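Local coordinates for TRAP dicarboxylate transporter, DctP subunit (Ochrobactrum anthropi, PDB 4P47), which probably serves as the periplasmic solute-binding subunit of a TRAP transporter, capturing its substrate outside the inner membrane for uptake, at residues 32-37 / 46-51; 38-43 / 65-70. One frame throughout, in Å; residues are numbered along the deposited sequence.

Contact 1 is buried and contact 2 lies at the surface, with centres about 6 Å apart. Both belong to the same beta-alpha-beta unit, made of strand 30-35, helix 43-58 and strand 63-68. Contact 1 packs the helix on the first strand and is wholly apolar: two phenylalanines, a methionine and an alanine, with no hydrogen bond across it. Contact 2 ties the loop that leads into the helix to the end of the second strand. Its chemistry is more polar, with one backbone hydrogen bond and a possible water bridge beside a proline. Backbone bonding between the two parallel strands, as from Lys-66 to Ile-32, joins the contacts directly.

Contact 1: 32-37 / 46-51; sequences IKFAAA and TGMEKF
Met-48 folds over one face of the Phe-34 ring. Its CE lies 4.0 Å from the ring centroid and only 16° off the ring normal, a CH-pi contact. SD stands further off above the face, 4.7 Å from the centroid, and makes a Met-aromatic contact. CG of Met-48 comes to 3.8 Å from CZ of Phe-34, so the chain runs across the ring. A bend at chi3 sets the methyl over the ring, near the strand backbone. There CE meets the backbone O of Phe-34 at 3.3 Å, and SD rests 3.5 Å from CB of Ala-36.

Phe-51, one helical turn after Met-48, approaches the CD2-CE2 side of the same ring. The two rings form an offset edge-to-face pair, the edge of Phe-34 directed at the face of Phe-51. Their planes stand at 82°, and the closest atoms are CE2 of Phe-34 and CD2 of Phe-51, 3.6 Å apart. CB of Phe-34 already points at the helix, and with CG anti to the backbone N the ring meets both Met-48 and Phe-51. With an alanine in its place the ring is gone, and Met-48 and Phe-51 would probably be left beside a gap between strand and helix.

Further out, Met-90 and Val-92 of strand 90-94 and Val-65 of strand 63-68 also touch Phe-34. Ala-263 and Ala-267 of helix 254-288 pack on Phe-51. Backbone bonds to Lys-66 and Phe-68 hold the Phe-34 strand in place. Strand 32-35 and helix 46-51 run nearly antiparallel, at 166°, with their axes 10.5 Å apart. This is the strand-to-helix packing of a beta-alpha-beta unit, here part of the periplasmic binding protein fold of the solute-binding protein 7 family.

Contact 2: 38-43 / 65-70; sequences NSKGHP and VKLFPG
Lys-40 lays the end of its side chain over the CG corner of Pro-69. NZ comes to 3.8 Å from CG of Pro-69, and CD of Lys-40 to 4.1 Å from the same carbon. The contact lies within a beta-alpha-beta unit. It joins the loop that leads from strand 30-35 into helix 43-58 to the end of strand 63-68 and the residues just after it. The lysine chain is bent at chi2, chi3 and chi4, and the bends bring the amine to that corner. A water may bridge NZ of Lys-40 and O of Leu-67, but it is modelled unusually close to NZ, so its exact place is doubtful.

On the loop side, residues Ser-39 to His-42 form a type II beta turn, closed by the bond from His-42 N to Ser-39 O. Gly-41 sits at a positive phi of 105°, where a CB would run into the carbonyl O of Lys-40. His-42 is the N-cap of helix 43-58, and its ND1 accepts from the backbone N of Gln-44. Glu-49 of that helix also packs on Lys-40.

Before the turn, the backbone carbonyl of Asn-38 faces the end of the strand. Its backbone O touches CB of Pro-69 at 3.3 Å. The same O accepts from the backbone N of Gly-70 at 2.8 Å, with an N-H...O angle of 140° and the donor well above the carbonyl plane.

Contact 1: 32-37 / 46-51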
loop_
_atom_site.group_PDB
_atom_site.type_symbol
_atom_site.label_atom_id
_atom_site.label_comp_id
_atom_site.label_asym_id
_atom_site.label_seq_id
_atom_site.Cartn_x
_atom_site.Cartn_y
_atom_site.Cartn_z
ATOM N N ILE A 32 13.655 -12.381 16.906
ATOM C CA ILE A 32 13.314 -11.763 15.655
ATOM C C ILE A 32 13.143 -10.267 15.847
ATOM O O ILE A 32 12.266 -9.840 16.598
ATOM C CB ILE A 32 11.993 -12.322 15.125
ATOM C CG1 ILE A 32 12.135 -13.802 14.783
ATOM C CG2 ILE A 32 11.543 -11.518 13.909
ATOM C CD1 ILE A 32 10.824 -14.458 14.305
ATOM N N LYS A 33 13.980 -9.476 15.185
ATOM C CA LYS A 33 13.812 -8.028 15.151
ATOM C C LYS A 33 12.905 -7.688 13.972
ATOM O O LYS A 33 13.176 -8.102 12.853
ATOM C CB LYS A 33 15.171 -7.337 15.010
ATOM C CG LYS A 33 16.140 -7.664 16.137
ATOM C CD LYS A 33 17.503 -6.978 15.974
ATOM C CE LYS A 33 18.465 -7.335 17.109
ATOM N NZ LYS A 33 19.759 -6.590 17.039
ATOM N N PHE A 34 11.836 -6.939 14.231
ATOM C CA PHE A 34 10.805 -6.645 13.235
ATOM C C PHE A 34 10.673 -5.132 13.148
ATOM O O PHE A 34 10.148 -4.489 14.068
ATOM C CB PHE A 34 9.499 -7.312 13.707
ATOM C CG PHE A 34 8.346 -7.296 12.726
ATOM C CD1 PHE A 34 8.427 -6.720 11.483
ATOM C CD2 PHE A 34 7.178 -7.914 13.084
ATOM C CE1 PHE A 34 7.310 -6.731 10.603
ATOM C CE2 PHE A 34 6.090 -7.943 12.240
ATOM C CZ PHE A 34 6.156 -7.353 10.988
ATOM N N ALA A 35 11.175 -4.577 12.051
ATOM C CA ALA A 35 11.263 -3.132 11.876
ATOM C C ALA A 35 10.159 -2.604 10.959
ATOM O O ALA A 35 9.724 -3.281 10.032
ATOM C CB ALA A 35 12.595 -2.791 11.281
ATOM N N ALA A 36 9.693 -1.383 11.205
ATOM C CA ALA A 36 8.793 -0.708 10.280
ATOM C C ALA A 36 8.879 0.786 10.470
ATOM O O ALA A 36 9.456 1.268 11.437
ATOM C CB ALA A 36 7.357 -1.172 10.483
ATOM N N ALA A 37 8.238 1.503 9.551
ATOM C CA ALA A 37 8.266 2.969 9.533
ATOM C C ALA A 37 7.338 3.653 10.517
ATOM O O ALA A 37 7.694 4.696 11.051
ATOM C CB ALA A 37 7.939 3.442 8.148
ATOM N N THR A 46 -0.096 -1.917 15.075
ATOM C CA THR A 46 -1.076 -2.749 15.749
ATOM C C THR A 46 -1.004 -4.173 15.193
ATOM O O THR A 46 -1.087 -5.139 15.947
ATOM C CB THR A 46 -2.466 -2.119 15.635
ATOM O OG1 THR A 46 -2.405 -0.823 16.241
ATOM C CG2 THR A 46 -3.506 -2.956 16.356
ATOM N N GLY A 47 -0.831 -4.300 13.888
ATOM C CA GLY A 47 -0.644 -5.615 13.287
ATOM C C GLY A 47 0.640 -6.284 13.758
ATOM O O GLY A 47 0.666 -7.488 14.041
ATOM N N MET A 48 1.717 -5.514 13.853
ATOM C CA MET A 48 2.990 -6.046 14.333
ATOM C C MET A 48 2.882 -6.568 15.764
ATOM O O MET A 48 3.452 -7.599 16.108
ATOM C CB MET A 48 4.063 -4.967 14.278
ATOM C CG MET A 48 4.428 -4.575 12.851
ATOM S SD MET A 48 5.396 -3.060 12.743
ATOM C CE MET A 48 6.990 -3.661 13.323
ATOM N N GLU A 49 2.126 -5.862 16.594
ATOM C CA GLU A 49 1.926 -6.278 17.982
ATOM C C GLU A 49 1.127 -7.567 18.063
ATOM O O GLU A 49 1.444 -8.453 18.855
ATOM C CB GLU A 49 1.216 -5.164 18.773
ATOM C CG GLU A 49 2.105 -3.957 18.985
ATOM C CD GLU A 49 1.359 -2.710 19.419
ATOM O OE1 GLU A 49 0.122 -2.657 19.281
ATOM O OE2 GLU A 49 2.033 -1.775 19.898
ATOM N N LYS A 50 0.100 -7.694 17.227
ATOM C CA LYS A 50 -0.661 -8.929 17.153
ATOM C C LYS A 50 0.231 -10.086 16.706
ATOM O O LYS A 50 0.199 -11.179 17.297
ATOM C CB LYS A 50 -1.873 -8.785 16.227
ATOM C CG LYS A 50 -2.713 -10.049 16.044
ATOM C CD LYS A 50 -3.344 -10.571 17.313
ATOM C CE LYS A 50 -4.287 -9.585 17.901
ATOM N NZ LYS A 50 -5.018 -10.252 19.024
ATOM N N PHE A 51 1.011 -9.860 15.650
ATOM C CA PHE A 51 1.973 -10.851 15.167
ATOM C C PHE A 51 2.895 -11.314 16.301
ATOM O O PHE A 51 3.080 -12.512 16.535
ATOM C CB PHE A 51 2.772 -10.275 13.994
ATOM C CG PHE A 51 3.890 -11.168 13.542
ATOM C CD1 PHE A 51 3.645 -12.263 12.701
ATOM C CD2 PHE A 51 5.187 -10.962 13.971
ATOM C CE1 PHE A 51 4.667 -13.093 12.299
ATOM C CE2 PHE A 51 6.204 -11.795 13.558
ATOM C CZ PHE A 51 5.935 -12.865 12.713
#

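Contact 2: 38-43 / 65-70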
loop_
_atom_site.group_PDB
_atom_site.type_symbol
_atom_site.label_atom_id
_atom_site.label_comp_id
_atom_site.label_asym_id
_atom_site.label_seq_id
_atom_site.Cartn_x
_atom_site.Cartn_y
_atom_site.Cartn_z
ATOM N N ASN A 38 6.142 3.113 10.751
ATOM C CA ASN A 38 5.135 3.843 11.518
ATOM C C ASN A 38 5.227 3.582 13.015
ATOM O O ASN A 38 6.006 2.751 13.453
ATOM C CB ASN A 38 3.752 3.508 10.965
ATOM C CG ASN A 38 3.592 3.962 9.541
ATOM O OD1 ASN A 38 3.472 3.148 8.604
ATOM N ND2 ASN A 38 3.636 5.273 9.350
ATOM N N SER A 39 4.428 4.310 13.803
ATOM C CA SER A 39 4.529 4.257 15.261
ATOM C C SER A 39 3.328 3.579 15.913
ATOM O O SER A 39 2.306 3.359 15.264
ATOM C CB SER A 39 4.682 5.672 15.827
ATOM O OG SER A 39 5.874 6.276 15.357
ATOM N N LYS A 40 3.469 3.232 17.194
ATOM C CA LYS A 40 2.376 2.688 17.993
ATOM C C LYS A 40 1.126 3.509 17.767
ATOM O O LYS A 40 1.168 4.747 17.761
ATOM C CB LYS A 40 2.727 2.719 19.487
ATOM C CG LYS A 40 3.263 1.418 20.063
ATOM C CD LYS A 40 4.614 1.043 19.476
ATOM C CE LYS A 40 5.597 0.594 20.545
ATOM N NZ LYS A 40 6.309 -0.657 20.155
ATOM N N GLY A 41 0.001 2.828 17.600
ATOM C CA GLY A 41 -1.249 3.487 17.299
ATOM C C GLY A 41 -1.630 3.309 15.850
ATOM O O GLY A 41 -2.810 3.227 15.520
ATOM N N HIS A 42 -0.630 3.249 14.973
ATOM C CA HIS A 42 -0.888 3.098 13.549
ATOM C C HIS A 42 -1.283 1.650 13.292
ATOM O O HIS A 42 -0.740 0.742 13.915
ATOM C CB HIS A 42 0.364 3.461 12.734
ATOM C CG HIS A 42 0.133 3.518 11.257
ATOM N ND1 HIS A 42 0.074 2.388 10.470
ATOM C CD2 HIS A 42 -0.056 4.563 10.419
ATOM C CE1 HIS A 42 -0.146 2.730 9.218
ATOM N NE2 HIS A 42 -0.225 4.047 9.156
ATOM N N PRO A 43 -2.207 1.413 12.359
ATOM C CA PRO A 43 -2.627 0.032 12.078
ATOM C C PRO A 43 -1.479 -0.952 11.764
ATOM O O PRO A 43 -1.556 -2.133 12.105
ATOM C CB PRO A 43 -3.587 0.211 10.899
ATOM C CG PRO A 43 -4.212 1.563 11.161
ATOM C CD PRO A 43 -3.067 2.397 11.665
ATOM N N VAL A 65 9.577 -11.781 19.399
ATOM C CA VAL A 65 9.586 -10.767 18.348
ATOM C C VAL A 65 9.714 -9.409 19.006
ATOM O O VAL A 65 8.867 -9.022 19.802
ATOM C CB VAL A 65 8.306 -10.840 17.519
ATOM C CG1 VAL A 65 8.325 -9.806 16.405
ATOM C CG2 VAL A 65 8.126 -12.239 16.958
ATOM N N LYS A 66 10.809 -8.728 18.711
ATOM C CA LYS A 66 11.091 -7.394 19.227
ATOM C C LYS A 66 10.823 -6.356 18.140
ATOM O O LYS A 66 11.408 -6.416 17.051
ATOM C CB LYS A 66 12.550 -7.344 19.671
ATOM C CG LYS A 66 12.993 -6.051 20.266
ATOM C CD LYS A 66 14.397 -6.210 20.814
ATOM C CE LYS A 66 14.933 -4.939 21.415
ATOM N NZ LYS A 66 16.304 -5.239 21.950
ATOM N N LEU A 67 9.955 -5.394 18.443
ATOM C CA LEU A 67 9.511 -4.399 17.452
ATOM C C LEU A 67 10.419 -3.181 17.400
ATOM O O LEU A 67 10.847 -2.665 18.452
ATOM C CB LEU A 67 8.070 -3.959 17.738
ATOM C CG LEU A 67 7.031 -5.070 17.839
ATOM C CD1 LEU A 67 5.653 -4.436 17.854
ATOM C CD2 LEU A 67 7.146 -6.085 16.704
ATOM N N PHE A 68 10.699 -2.707 16.193
ATOM C CA PHE A 68 11.480 -1.492 15.985
ATOM C C PHE A 68 10.659 -0.595 15.089
ATOM O O PHE A 68 10.953 -0.441 13.896
ATOM C CB PHE A 68 12.839 -1.773 15.341
ATOM C CG PHE A 68 13.818 -2.461 16.248
ATOM C CD1 PHE A 68 13.699 -3.817 16.507
ATOM C CD2 PHE A 68 14.877 -1.766 16.826
ATOM C CE1 PHE A 68 14.617 -4.474 17.324
ATOM C CE2 PHE A 68 15.782 -2.411 17.641
ATOM C CZ PHE A 68 15.651 -3.755 17.904
ATOM N N PRO A 69 9.616 0.017 15.660
ATOM C CA PRO A 69 8.752 0.921 14.907
ATOM C C PRO A 69 9.375 2.308 14.723
ATOM O O PRO A 69 10.440 2.578 15.248
ATOM C CB PRO A 69 7.509 0.986 15.791
ATOM C CG PRO A 69 8.039 0.893 17.156
ATOM C CD PRO A 69 9.192 -0.091 17.065
ATOM N N GLY A 70 8.716 3.158 13.944
ATOM C CA GLY A 70 9.075 4.564 13.838
ATOM C C GLY A 70 10.245 4.843 12.919
ATOM O O GLY A 70 10.778 5.949 12.903
HETATM O O HOH W 1 8.704 -1.277 20.289
#